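Local coordinates for mosquitocidal toxin (Bacillus sphaericus, PDB 2CB4), which probably transfers ADP-ribose from NAD to target proteins through this catalytic domain, one part of a larger insecticidal toxin that also carries ricin-type lectin repeats, at residues A[76-86]-A[146-157]; A[139-147]-A[273-281]. The protein carries 1 engineered substitution. All coordinates share one frame; numbering follows the deposited sequence.

Both contacts belong to the catalytic domain; in interaction 1, strands 78-82 and 150-156 pair within its large mixed sheet. Interaction 2 is farther from the chain's centre and joins segment 139-147 to the end of the modelled chain. Their centres are about 11 Å apart. Along the chain the segments alternate: 76-86, 139-147, 146-157, then 273-281, with Ala146 and Asn147 common to both contacts. Two polar links tie them together, Trp81 NE1 to Trp141 O and Arg83 NH2 to Ser145 OG, while Pro143 packs on Trp81. The C-terminal loop is thus laid over the connection leading into strand 150-156. Both contacts also touch the second subunit.

Interaction 1 of 2, residues A[76-86]-A[146-157]; sequences HRLLRWDRRPP and ANNNIIYRYEIF
Leu78, Arg80 and Asp82 exchange pairs of backbone hydrogen bonds with Ile156, Tyr154 and Tyr152 respectively, setting strands 78-82 and 150-156 antiparallel. Leu79 with Glu155 and Trp81 with Arg153 are the non-hydrogen-bonded pairs, on the other face of the sheet.

Among the charges, Arg77 NE meets Glu155 OE2 at 2.8 Å in a nearly straight bond (173°) on the oxygen's anti lone pair, although guanidinium and carboxylate planes stand perpendicular. Glu155 also holds Arg193 and Ser194. The like-charged Arg77 NH2 and Arg153 NH2 lie 3.3 Å apart, two donors with no bond between them; a water accepts from each, weakly from Arg153. On the opposite face, Asp82 OD2 takes NE and NH2 of Arg80 and NH2 of Arg84, while OD1 takes Arg84 N, an Asx turn, and Arg84 NE; Arg80 reaches Asp256 as well. The Arg-Trp-Asp-Arg-Arg-Pro-Pro run resembles the arginine motif of cholera and pertussis toxins, consistent with an ADP-ribosyltransferase fold in which this strand probably borders the NAD site.

Arg83, bent at chi2 (-89°), swings NH1 to within 2.7 Å of Asn148 O, with Ile151 CB over the centre of its guanidinium; Asp243 and Asp258 supply the counter-charge. The hydroxyl Tyr154 OH donates to Arg84 O at 2.7 Å.

The remaining contacts are CH-pi and apolar. Arg153 CG sits 3.6 Å above the centroid of the Trp81 six-membered ring, and a bend at chi3 (83°) carries the guanidinium on, one face against Leu79 CD2. Pro85 CA lies over the Tyr152 ring at 4.0 Å from its centroid, and Pro86 CD touches Tyr152 CE1 at 3.5 Å.

Interaction 2 of 2, residues A[139-147]-A[273-281]; sequences TPWTPHSAN and NNNSLNVIQ
Thr142 OG1 is gripped twice: it accepts a hydrogen bond from a water at 2.6 Å and donates its own proton to Pro140 O at 2.9 Å. The same water donates to Leu277 O, so it bridges segment 139-147 to segment 273-281. Thr142 lies on the short strand 142-143, which pairs antiparallel with strand 264-265 and runs into a type I beta turn from Pro143 to Ala146, closed by Ala146 N to Pro143 O. Against this turn lies the C-terminal loop of the modelled chain, itself shaped by an ST turn in which Ser276 OG accepts from Asn278 N.

Leu277 supplies the main apolar contact. Its CG stands between backbone N and carbonyl carbon (chi1 39°), and both methyl groups are turned onto Ala146: CD2 lies 3.7 Å from Ala146 CB and 3.5 Å from Ala146 O. Leu277 also packs on Trp81 of strand 78-82, beside Thr142 and Pro143. Thr142 CG2 meets Val279 CG2 tip to tip at 3.8 Å. At the start of the segment, Thr139 CG2 comes 3.8 Å from Leu277 O, while its hydroxyl is hydrogen-bonded to Asn268, which also binds Asn278 O.

At the solvent side, Asn147 is wedged among Leu277, Val279 and Gln281, with the Val279 CG1 methyl against its amide, the two side chains crossing at a slant. On the far flank of the turn, His144 ND1 bonds to Asn211 of the second subunit. Gln281, the last modelled residue, folds back at chi2 (-87°) and lays its amide nearly parallel to that of Asn147, the planes only 10° apart, while Gln281 NE2 bonds to Asn200 O.

Interaction 1 of 2, residues A[76-86]-A[146-157]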
loop_
_atom_site.group_PDB
_atom_site.type_symbol
_atom_site.label_atom_id
_atom_site.label_comp_id
_atom_site.label_asym_id
_atom_site.label_seq_id
_atom_site.Cartn_x
_atom_site.Cartn_y
_atom_site.Cartn_z
ATOM N N HIS A 76 -46.390 13.801 -17.009
ATOM C CA HIS A 76 -45.321 13.551 -16.038
ATOM C C HIS A 76 -44.298 12.497 -16.472
ATOM O O HIS A 76 -43.420 12.123 -15.703
ATOM C CB HIS A 76 -45.905 13.225 -14.644
ATOM C CG HIS A 76 -46.641 14.378 -14.053
ATOM N ND1 HIS A 76 -47.992 14.577 -14.265
ATOM C CD2 HIS A 76 -46.199 15.450 -13.352
ATOM C CE1 HIS A 76 -48.352 15.710 -13.689
ATOM N NE2 HIS A 76 -47.284 16.262 -13.136
ATOM N N ARG A 77 -44.431 12.049 -17.715
ATOM C CA ARG A 77 -43.562 11.054 -18.306
ATOM C C ARG A 77 -42.206 11.676 -18.661
ATOM O O ARG A 77 -42.114 12.638 -19.469
ATOM C CB ARG A 77 -44.214 10.476 -19.557
ATOM C CG ARG A 77 -43.452 9.310 -20.160
ATOM C CD ARG A 77 -44.317 8.602 -21.164
ATOM N NE ARG A 77 -43.625 7.487 -21.806
ATOM C CZ ARG A 77 -43.109 7.526 -23.027
ATOM N NH1 ARG A 77 -43.210 8.627 -23.761
ATOM N NH2 ARG A 77 -42.502 6.455 -23.528
ATOM N N LEU A 78 -41.164 11.137 -18.032
ATOM C CA LEU A 78 -39.793 11.624 -18.238
ATOM C C LEU A 78 -38.946 10.584 -18.982
ATOM O O LEU A 78 -39.225 9.375 -18.954
ATOM C CB LEU A 78 -39.139 11.971 -16.903
ATOM C CG LEU A 78 -39.879 12.978 -16.025
ATOM C CD1 LEU A 78 -39.231 13.013 -14.640
ATOM C CD2 LEU A 78 -39.793 14.353 -16.705
ATOM N N LEU A 79 -37.921 11.075 -19.658
ATOM C CA LEU A 79 -37.028 10.226 -20.430
ATOM C C LEU A 79 -35.585 10.539 -20.106
ATOM O O LEU A 79 -35.227 11.674 -19.798
ATOM C CB LEU A 79 -37.240 10.462 -21.942
ATOM C CG LEU A 79 -38.651 10.315 -22.524
ATOM C CD1 LEU A 79 -38.600 10.776 -23.984
ATOM C CD2 LEU A 79 -39.128 8.853 -22.413
ATOM N N ARG A 80 -34.745 9.525 -20.220
ATOM C CA ARG A 80 -33.310 9.696 -20.024
ATOM C C ARG A 80 -32.531 8.821 -20.997
ATOM O O ARG A 80 -32.701 7.610 -21.023
ATOM C CB ARG A 80 -32.853 9.424 -18.589
ATOM C CG ARG A 80 -31.371 9.530 -18.505
ATOM C CD ARG A 80 -30.839 9.654 -17.109
ATOM N NE ARG A 80 -29.401 9.453 -17.145
ATOM C CZ ARG A 80 -28.480 10.405 -17.041
ATOM N NH1 ARG A 80 -28.815 11.669 -16.834
ATOM N NH2 ARG A 80 -27.208 10.072 -17.116
ATOM N N TRP A 81 -31.684 9.458 -21.793
ATOM C CA TRP A 81 -30.820 8.777 -22.751
ATOM C C TRP A 81 -29.580 8.383 -21.970
ATOM O O TRP A 81 -28.960 9.223 -21.315
ATOM C CB TRP A 81 -30.404 9.750 -23.854
ATOM C CG TRP A 81 -31.557 10.099 -24.754
ATOM C CD1 TRP A 81 -32.344 11.248 -24.712
ATOM C CD2 TRP A 81 -32.036 9.327 -25.864
ATOM N NE1 TRP A 81 -33.292 11.199 -25.702
ATOM C CE2 TRP A 81 -33.143 10.037 -26.423
ATOM C CE3 TRP A 81 -31.688 8.079 -26.404
ATOM C CZ2 TRP A 81 -33.862 9.554 -27.530
ATOM C CZ3 TRP A 81 -32.399 7.611 -27.521
ATOM C CH2 TRP A 81 -33.462 8.357 -28.077
ATOM N N ASP A 82 -29.207 7.107 -22.046
ATOM C CA ASP A 82 -28.040 6.630 -21.304
ATOM C C ASP A 82 -27.392 5.468 -22.052
ATOM O O ASP A 82 -28.096 4.630 -22.649
ATOM C CB ASP A 82 -28.452 6.193 -19.865
ATOM C CG ASP A 82 -27.332 6.380 -18.840
ATOM O OD1 ASP A 82 -26.295 5.704 -18.971
ATOM O OD2 ASP A 82 -27.469 7.191 -17.891
ATOM N N ARG A 83 -26.062 5.415 -22.013
ATOM C CA ARG A 83 -25.326 4.329 -22.680
ATOM C C ARG A 83 -25.263 3.066 -21.803
ATOM O O ARG A 83 -24.951 2.008 -22.309
ATOM C CB ARG A 83 -23.900 4.772 -23.100
ATOM C CG ARG A 83 -23.832 5.964 -24.109
ATOM C CD ARG A 83 -23.862 5.482 -25.540
ATOM N NE ARG A 83 -24.084 6.528 -26.546
ATOM C CZ ARG A 83 -24.279 6.261 -27.836
ATOM N NH1 ARG A 83 -24.216 5.021 -28.247
ATOM N NH2 ARG A 83 -24.536 7.199 -28.709
ATOM N N ARG A 84 -25.602 3.183 -20.511
ATOM C CA ARG A 84 -25.586 2.056 -19.579
ATOM C C ARG A 84 -26.810 1.160 -19.725
ATOM O O ARG A 84 -27.918 1.645 -19.884
ATOM C CB ARG A 84 -25.361 2.522 -18.131
ATOM C CG ARG A 84 -24.018 3.235 -17.938
ATOM C CD ARG A 84 -23.957 3.938 -16.564
ATOM N NE ARG A 84 -24.907 5.056 -16.519
ATOM C CZ ARG A 84 -25.309 5.661 -15.413
ATOM N NH1 ARG A 84 -24.835 5.270 -14.236
ATOM N NH2 ARG A 84 -26.195 6.655 -15.484
ATOM N N PRO A 85 -26.597 -0.163 -19.694
ATOM C CA PRO A 85 -27.699 -1.109 -19.916
ATOM C C PRO A 85 -28.551 -1.435 -18.706
ATOM O O PRO A 85 -28.196 -1.101 -17.570
ATOM C CB PRO A 85 -26.973 -2.342 -20.437
ATOM C CG PRO A 85 -25.633 -2.304 -19.664
ATOM C CD PRO A 85 -25.300 -0.865 -19.469
ATOM N N PRO A 86 -29.685 -2.104 -18.956
ATOM C CA PRO A 86 -30.623 -2.461 -17.882
ATOM C C PRO A 86 -30.034 -3.215 -16.676
ATOM O O PRO A 86 -30.493 -3.011 -15.544
ATOM C CB PRO A 86 -31.720 -3.287 -18.593
ATOM C CG PRO A 86 -31.430 -3.265 -20.012
ATOM C CD PRO A 86 -30.135 -2.573 -20.287
ATOM N N ALA A 146 -27.041 9.674 -30.923
ATOM C CA ALA A 146 -28.064 8.645 -30.805
ATOM C C ALA A 146 -28.111 7.544 -31.874
ATOM O O ALA A 146 -28.536 6.408 -31.592
ATOM C CB ALA A 146 -29.464 9.285 -30.573
ATOM N N ASN A 147 -27.708 7.877 -33.092
ATOM C CA ASN A 147 -27.737 6.917 -34.208
ATOM C C ASN A 147 -26.483 6.034 -34.234
ATOM O O ASN A 147 -26.354 5.158 -35.069
ATOM C CB ASN A 147 -27.815 7.686 -35.548
ATOM C CG ASN A 147 -29.256 8.018 -35.970
ATOM O OD1 ASN A 147 -29.459 8.806 -36.889
ATOM N ND2 ASN A 147 -30.244 7.386 -35.344
ATOM N N ASN A 148 -25.551 6.310 -33.334
ATOM C CA ASN A 148 -24.286 5.585 -33.260
ATOM C C ASN A 148 -24.269 4.562 -32.156
ATOM O O ASN A 148 -24.517 4.874 -30.970
ATOM C CB ASN A 148 -23.107 6.578 -33.045
ATOM C CG ASN A 148 -23.126 7.733 -34.069
ATOM O OD1 ASN A 148 -23.423 8.888 -33.735
ATOM N ND2 ASN A 148 -22.929 7.393 -35.335
ATOM N N ASN A 149 -23.960 3.331 -32.555
ATOM C CA ASN A 149 -23.839 2.239 -31.622
ATOM C C ASN A 149 -25.083 1.960 -30.798
ATOM O O ASN A 149 -26.202 2.049 -31.315
ATOM C CB ASN A 149 -22.564 2.409 -30.769
ATOM C CG ASN A 149 -21.312 2.661 -31.638
ATOM O OD1 ASN A 149 -20.728 3.738 -31.612
ATOM N ND2 ASN A 149 -20.953 1.683 -32.433
ATOM N N ILE A 150 -24.875 1.597 -29.535
ATOM C CA ILE A 150 -25.939 1.222 -28.615
ATOM C C ILE A 150 -26.255 2.294 -27.573
ATOM O O ILE A 150 -25.389 2.718 -26.804
ATOM C CB ILE A 150 -25.536 -0.070 -27.839
ATOM C CG1 ILE A 150 -25.134 -1.165 -28.836
ATOM C CG2 ILE A 150 -26.668 -0.527 -26.885
ATOM C CD1 ILE A 150 -24.565 -2.422 -28.178
ATOM N N ILE A 151 -27.520 2.701 -27.538
ATOM C CA ILE A 151 -27.966 3.690 -26.574
ATOM C C ILE A 151 -29.347 3.274 -26.067
ATOM O O ILE A 151 -30.124 2.589 -26.768
ATOM C CB ILE A 151 -27.941 5.140 -27.165
ATOM C CG1 ILE A 151 -28.060 6.176 -26.034
ATOM C CG2 ILE A 151 -29.028 5.323 -28.240
ATOM C CD1 ILE A 151 -27.729 7.571 -26.445
ATOM N N TYR A 152 -29.643 3.667 -24.837
ATOM C CA TYR A 152 -30.926 3.349 -24.208
ATOM C C TYR A 152 -31.716 4.629 -23.930
ATOM O O TYR A 152 -31.149 5.666 -23.604
ATOM C CB TYR A 152 -30.673 2.608 -22.876
ATOM C CG TYR A 152 -29.970 1.272 -23.075
ATOM C CD1 TYR A 152 -30.711 0.089 -23.256
ATOM C CD2 TYR A 152 -28.566 1.198 -23.157
ATOM C CE1 TYR A 152 -30.081 -1.112 -23.496
ATOM C CE2 TYR A 152 -27.927 -0.021 -23.418
ATOM C CZ TYR A 152 -28.694 -1.167 -23.586
ATOM O OH TYR A 152 -28.096 -2.400 -23.808
ATOM N N ARG A 153 -33.035 4.539 -24.049
ATOM C CA ARG A 153 -33.911 5.653 -23.720
ATOM C C ARG A 153 -34.818 5.137 -22.606
ATOM O O ARG A 153 -35.754 4.382 -22.852
ATOM C CB ARG A 153 -34.752 6.081 -24.927
ATOM C CG ARG A 153 -35.351 7.518 -24.760
ATOM C CD ARG A 153 -36.368 7.748 -25.872
ATOM N NE ARG A 153 -37.624 7.174 -25.470
ATOM C CZ ARG A 153 -38.798 7.519 -25.959
ATOM N NH1 ARG A 153 -38.880 8.426 -26.909
ATOM N NH2 ARG A 153 -39.886 6.938 -25.490
ATOM N N TYR A 154 -34.495 5.509 -21.376
ATOM C CA TYR A 154 -35.251 5.081 -20.213
ATOM C C TYR A 154 -36.480 5.943 -19.994
ATOM O O TYR A 154 -36.424 7.174 -20.184
ATOM C CB TYR A 154 -34.354 5.093 -18.946
ATOM C CG TYR A 154 -33.277 4.018 -18.979
ATOM C CD1 TYR A 154 -33.522 2.753 -18.445
ATOM C CD2 TYR A 154 -32.010 4.259 -19.577
ATOM C CE1 TYR A 154 -32.559 1.750 -18.483
ATOM C CE2 TYR A 154 -31.024 3.242 -19.616
ATOM C CZ TYR A 154 -31.329 1.999 -19.072
ATOM O OH TYR A 154 -30.423 0.999 -19.108
ATOM N N GLU A 155 -37.565 5.279 -19.564
ATOM C CA GLU A 155 -38.861 5.890 -19.254
ATOM C C GLU A 155 -39.021 5.930 -17.739
ATOM O O GLU A 155 -38.956 4.908 -17.055
ATOM C CB GLU A 155 -40.003 5.091 -19.886
ATOM C CG GLU A 155 -41.390 5.625 -19.564
ATOM C CD GLU A 155 -42.466 4.626 -19.911
ATOM O OE1 GLU A 155 -42.300 3.424 -19.604
ATOM O OE2 GLU A 155 -43.455 5.024 -20.553
ATOM N N ILE A 156 -39.226 7.132 -17.227
ATOM C CA ILE A 156 -39.310 7.367 -15.790
ATOM C C ILE A 156 -40.598 8.097 -15.339
ATOM O O ILE A 156 -41.106 8.986 -16.040
ATOM C CB ILE A 156 -38.078 8.279 -15.408
ATOM C CG1 ILE A 156 -36.762 7.596 -15.816
ATOM C CG2 ILE A 156 -38.105 8.718 -13.936
ATOM C CD1 ILE A 156 -35.661 8.542 -16.181
ATOM N N PHE A 157 -41.072 7.737 -14.146
ATOM C CA PHE A 157 -42.223 8.377 -13.465
ATOM C C PHE A 157 -41.746 8.412 -12.031
ATOM O O PHE A 157 -41.670 7.397 -11.377
ATOM C CB PHE A 157 -43.508 7.556 -13.573
ATOM C CG PHE A 157 -44.064 7.488 -14.983
ATOM C CD1 PHE A 157 -44.837 8.538 -15.489
ATOM C CD2 PHE A 157 -43.791 6.392 -15.807
ATOM C CE1 PHE A 157 -45.361 8.467 -16.774
ATOM C CE2 PHE A 157 -44.308 6.323 -17.084
ATOM C CZ PHE A 157 -45.104 7.370 -17.569
HETATM O O HOH W 1 -42.188 5.895 -26.524
HETATM O O HOH W 2 -23.878 1.505 -24.880
#

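Interaction 2 of 2, residues A[139-147]-A[273-281]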
loop_
_atom_site.group_PDB
_atom_site.type_symbol
_atom_site.label_atom_id
_atom_site.label_comp_id
_atom_site.label_asym_id
_atom_site.label_seq_id
_atom_site.Cartn_x
_atom_site.Cartn_y
_atom_site.Cartn_z
ATOM N N THR A 139 -40.940 13.290 -31.538
ATOM C CA THR A 139 -39.527 13.216 -31.201
ATOM C C THR A 139 -39.124 14.047 -29.978
ATOM O O THR A 139 -39.366 15.253 -29.935
ATOM C CB THR A 139 -38.672 13.580 -32.420
ATOM O OG1 THR A 139 -39.202 12.904 -33.561
ATOM C CG2 THR A 139 -37.208 13.155 -32.219
ATOM N N PRO A 140 -38.478 13.417 -28.984
ATOM C CA PRO A 140 -38.044 14.173 -27.815
ATOM C C PRO A 140 -36.678 14.788 -28.117
ATOM O O PRO A 140 -36.112 14.582 -29.197
ATOM C CB PRO A 140 -37.895 13.078 -26.737
ATOM C CG PRO A 140 -37.493 11.862 -27.500
ATOM C CD PRO A 140 -38.160 11.974 -28.860
ATOM N N TRP A 141 -36.153 15.540 -27.162
ATOM C CA TRP A 141 -34.800 16.061 -27.253
ATOM C C TRP A 141 -33.976 14.735 -27.357
ATOM O O TRP A 141 -34.201 13.777 -26.592
ATOM C CB TRP A 141 -34.450 16.813 -25.959
ATOM C CG TRP A 141 -33.038 17.341 -25.931
ATOM C CD1 TRP A 141 -32.631 18.609 -26.248
ATOM C CD2 TRP A 141 -31.839 16.609 -25.562
ATOM N NE1 TRP A 141 -31.258 18.714 -26.098
ATOM C CE2 TRP A 141 -30.754 17.513 -25.662
ATOM C CE3 TRP A 141 -31.592 15.293 -25.084
ATOM C CZ2 TRP A 141 -29.437 17.135 -25.369
ATOM C CZ3 TRP A 141 -30.282 14.922 -24.791
ATOM C CH2 TRP A 141 -29.217 15.832 -24.963
ATOM N N THR A 142 -33.086 14.660 -28.349
ATOM C CA THR A 142 -32.301 13.466 -28.631
ATOM C C THR A 142 -30.813 13.826 -28.722
ATOM O O THR A 142 -30.462 14.882 -29.255
ATOM C CB THR A 142 -32.778 12.892 -29.978
ATOM O OG1 THR A 142 -34.173 12.599 -29.899
ATOM C CG2 THR A 142 -32.011 11.631 -30.390
ATOM N N PRO A 143 -29.933 12.952 -28.211
ATOM C CA PRO A 143 -28.492 13.222 -28.274
ATOM C C PRO A 143 -27.988 13.191 -29.719
ATOM O O PRO A 143 -28.488 12.438 -30.548
ATOM C CB PRO A 143 -27.868 12.066 -27.462
ATOM C CG PRO A 143 -28.946 11.447 -26.706
ATOM C CD PRO A 143 -30.245 11.773 -27.374
ATOM N N HIS A 144 -26.972 13.987 -30.022
ATOM C CA HIS A 144 -26.411 13.992 -31.379
ATOM C C HIS A 144 -25.855 12.626 -31.776
ATOM O O HIS A 144 -25.838 12.276 -32.941
ATOM C CB HIS A 144 -25.270 15.035 -31.481
ATOM C CG HIS A 144 -25.752 16.444 -31.472
ATOM N ND1 HIS A 144 -25.087 17.461 -30.810
ATOM C CD2 HIS A 144 -26.843 17.014 -32.044
ATOM C CE1 HIS A 144 -25.740 18.593 -30.995
ATOM N NE2 HIS A 144 -26.800 18.350 -31.749
ATOM N N SER A 145 -25.365 11.866 -30.803
ATOM C CA SER A 145 -24.760 10.558 -31.088
ATOM C C SER A 145 -25.749 9.386 -31.068
ATOM O O SER A 145 -25.332 8.232 -31.165
ATOM C CB SER A 145 -23.734 10.272 -30.000
ATOM O OG SER A 145 -24.424 9.978 -28.791
ATOM N N ALA A 146 -27.041 9.674 -30.923
ATOM C CA ALA A 146 -28.064 8.645 -30.805
ATOM C C ALA A 146 -28.111 7.544 -31.874
ATOM O O ALA A 146 -28.536 6.408 -31.592
ATOM C CB ALA A 146 -29.464 9.285 -30.573
ATOM N N ASN A 147 -27.708 7.877 -33.092
ATOM C CA ASN A 147 -27.737 6.917 -34.208
ATOM C C ASN A 147 -26.483 6.034 -34.234
ATOM O O ASN A 147 -26.354 5.158 -35.069
ATOM C CB ASN A 147 -27.815 7.686 -35.548
ATOM C CG ASN A 147 -29.256 8.018 -35.970
ATOM O OD1 ASN A 147 -29.459 8.806 -36.889
ATOM N ND2 ASN A 147 -30.244 7.386 -35.344
ATOM N N ASN A 273 -43.586 7.091 -34.305
ATOM C CA ASN A 273 -44.363 5.891 -34.570
ATOM C C ASN A 273 -43.677 4.841 -35.452
ATOM O O ASN A 273 -44.337 3.917 -35.956
ATOM C CB ASN A 273 -45.737 6.273 -35.163
ATOM C CG ASN A 273 -45.640 6.948 -36.545
ATOM O OD1 ASN A 273 -44.573 6.997 -37.182
ATOM N ND2 ASN A 273 -46.768 7.484 -37.004
ATOM N N ASN A 274 -42.368 4.988 -35.638
ATOM C CA ASN A 274 -41.579 4.052 -36.448
ATOM C C ASN A 274 -40.555 3.311 -35.555
ATOM O O ASN A 274 -40.557 3.457 -34.314
ATOM C CB ASN A 274 -40.851 4.809 -37.569
ATOM C CG ASN A 274 -40.323 6.160 -37.111
ATOM O OD1 ASN A 274 -40.031 6.386 -35.914
ATOM N ND2 ASN A 274 -40.270 7.090 -38.037
ATOM N N ASN A 275 -39.645 2.571 -36.213
ATOM C CA ASN A 275 -38.607 1.775 -35.542
ATOM C C ASN A 275 -37.296 2.531 -35.248
ATOM O O ASN A 275 -36.358 2.004 -34.638
ATOM C CB ASN A 275 -38.361 0.470 -36.334
ATOM C CG ASN A 275 -39.544 -0.512 -36.208
ATOM O OD1 ASN A 275 -39.834 -1.308 -37.106
ATOM N ND2 ASN A 275 -40.283 -0.391 -35.118
ATOM N N SER A 276 -37.284 3.803 -35.652
ATOM C CA SER A 276 -36.120 4.676 -35.478
ATOM C C SER A 276 -36.327 5.692 -34.354
ATOM O O SER A 276 -37.402 5.733 -33.729
ATOM C CB SER A 276 -35.787 5.392 -36.809
ATOM O OG SER A 276 -36.648 6.496 -37.047
ATOM N N LEU A 277 -35.293 6.487 -34.074
ATOM C CA LEU A 277 -35.396 7.520 -33.044
ATOM C C LEU A 277 -35.608 8.904 -33.723
ATOM O O LEU A 277 -35.393 9.975 -33.106
ATOM C CB LEU A 277 -34.210 7.514 -32.053
ATOM C CG LEU A 277 -32.776 7.257 -32.515
ATOM C CD1 LEU A 277 -32.177 8.520 -33.045
ATOM C CD2 LEU A 277 -32.007 6.757 -31.299
ATOM N N ASN A 278 -36.041 8.846 -34.994
ATOM C CA ASN A 278 -36.377 10.031 -35.818
ATOM C C ASN A 278 -35.244 11.011 -36.108
ATOM O O ASN A 278 -35.473 12.226 -36.173
ATOM C CB ASN A 278 -37.562 10.806 -35.209
ATOM C CG ASN A 278 -38.905 10.151 -35.479
ATOM O OD1 ASN A 278 -39.917 10.594 -34.954
ATOM N ND2 ASN A 278 -38.924 9.113 -36.311
ATOM N N VAL A 279 -34.024 10.489 -36.250
ATOM C CA VAL A 279 -32.858 11.305 -36.573
ATOM C C VAL A 279 -32.341 10.744 -37.893
ATOM O O VAL A 279 -32.205 9.521 -38.054
ATOM C CB VAL A 279 -31.762 11.276 -35.463
ATOM C CG1 VAL A 279 -30.481 11.956 -35.958
ATOM C CG2 VAL A 279 -32.259 11.953 -34.190
ATOM N N ILE A 280 -32.127 11.642 -38.857
ATOM C CA ILE A 280 -31.654 11.283 -40.194
ATOM C C ILE A 280 -30.239 10.664 -40.194
ATOM O O ILE A 280 -29.305 11.195 -39.563
ATOM C CB ILE A 280 -31.692 12.534 -41.145
ATOM C CG1 ILE A 280 -33.144 12.973 -41.402
ATOM C CG2 ILE A 280 -30.968 12.251 -42.468
ATOM C CD1 ILE A 280 -33.272 14.397 -41.953
ATOM N N GLN A 281 -30.092 9.550 -40.924
ATOM C CA GLN A 281 -28.805 8.850 -41.057
ATOM C C GLN A 281 -27.941 9.496 -42.156
ATOM O O GLN A 281 -26.956 10.199 -41.860
ATOM C CB GLN A 281 -29.012 7.359 -41.366
ATOM C CG GLN A 281 -29.742 6.587 -40.280
ATOM C CD GLN A 281 -28.829 6.035 -39.182
ATOM O OE1 GLN A 281 -27.604 6.233 -39.179
ATOM N NE2 GLN A 281 -29.436 5.259 -38.285
HETATM O O HOH W 3 -35.508 10.475 -30.612
#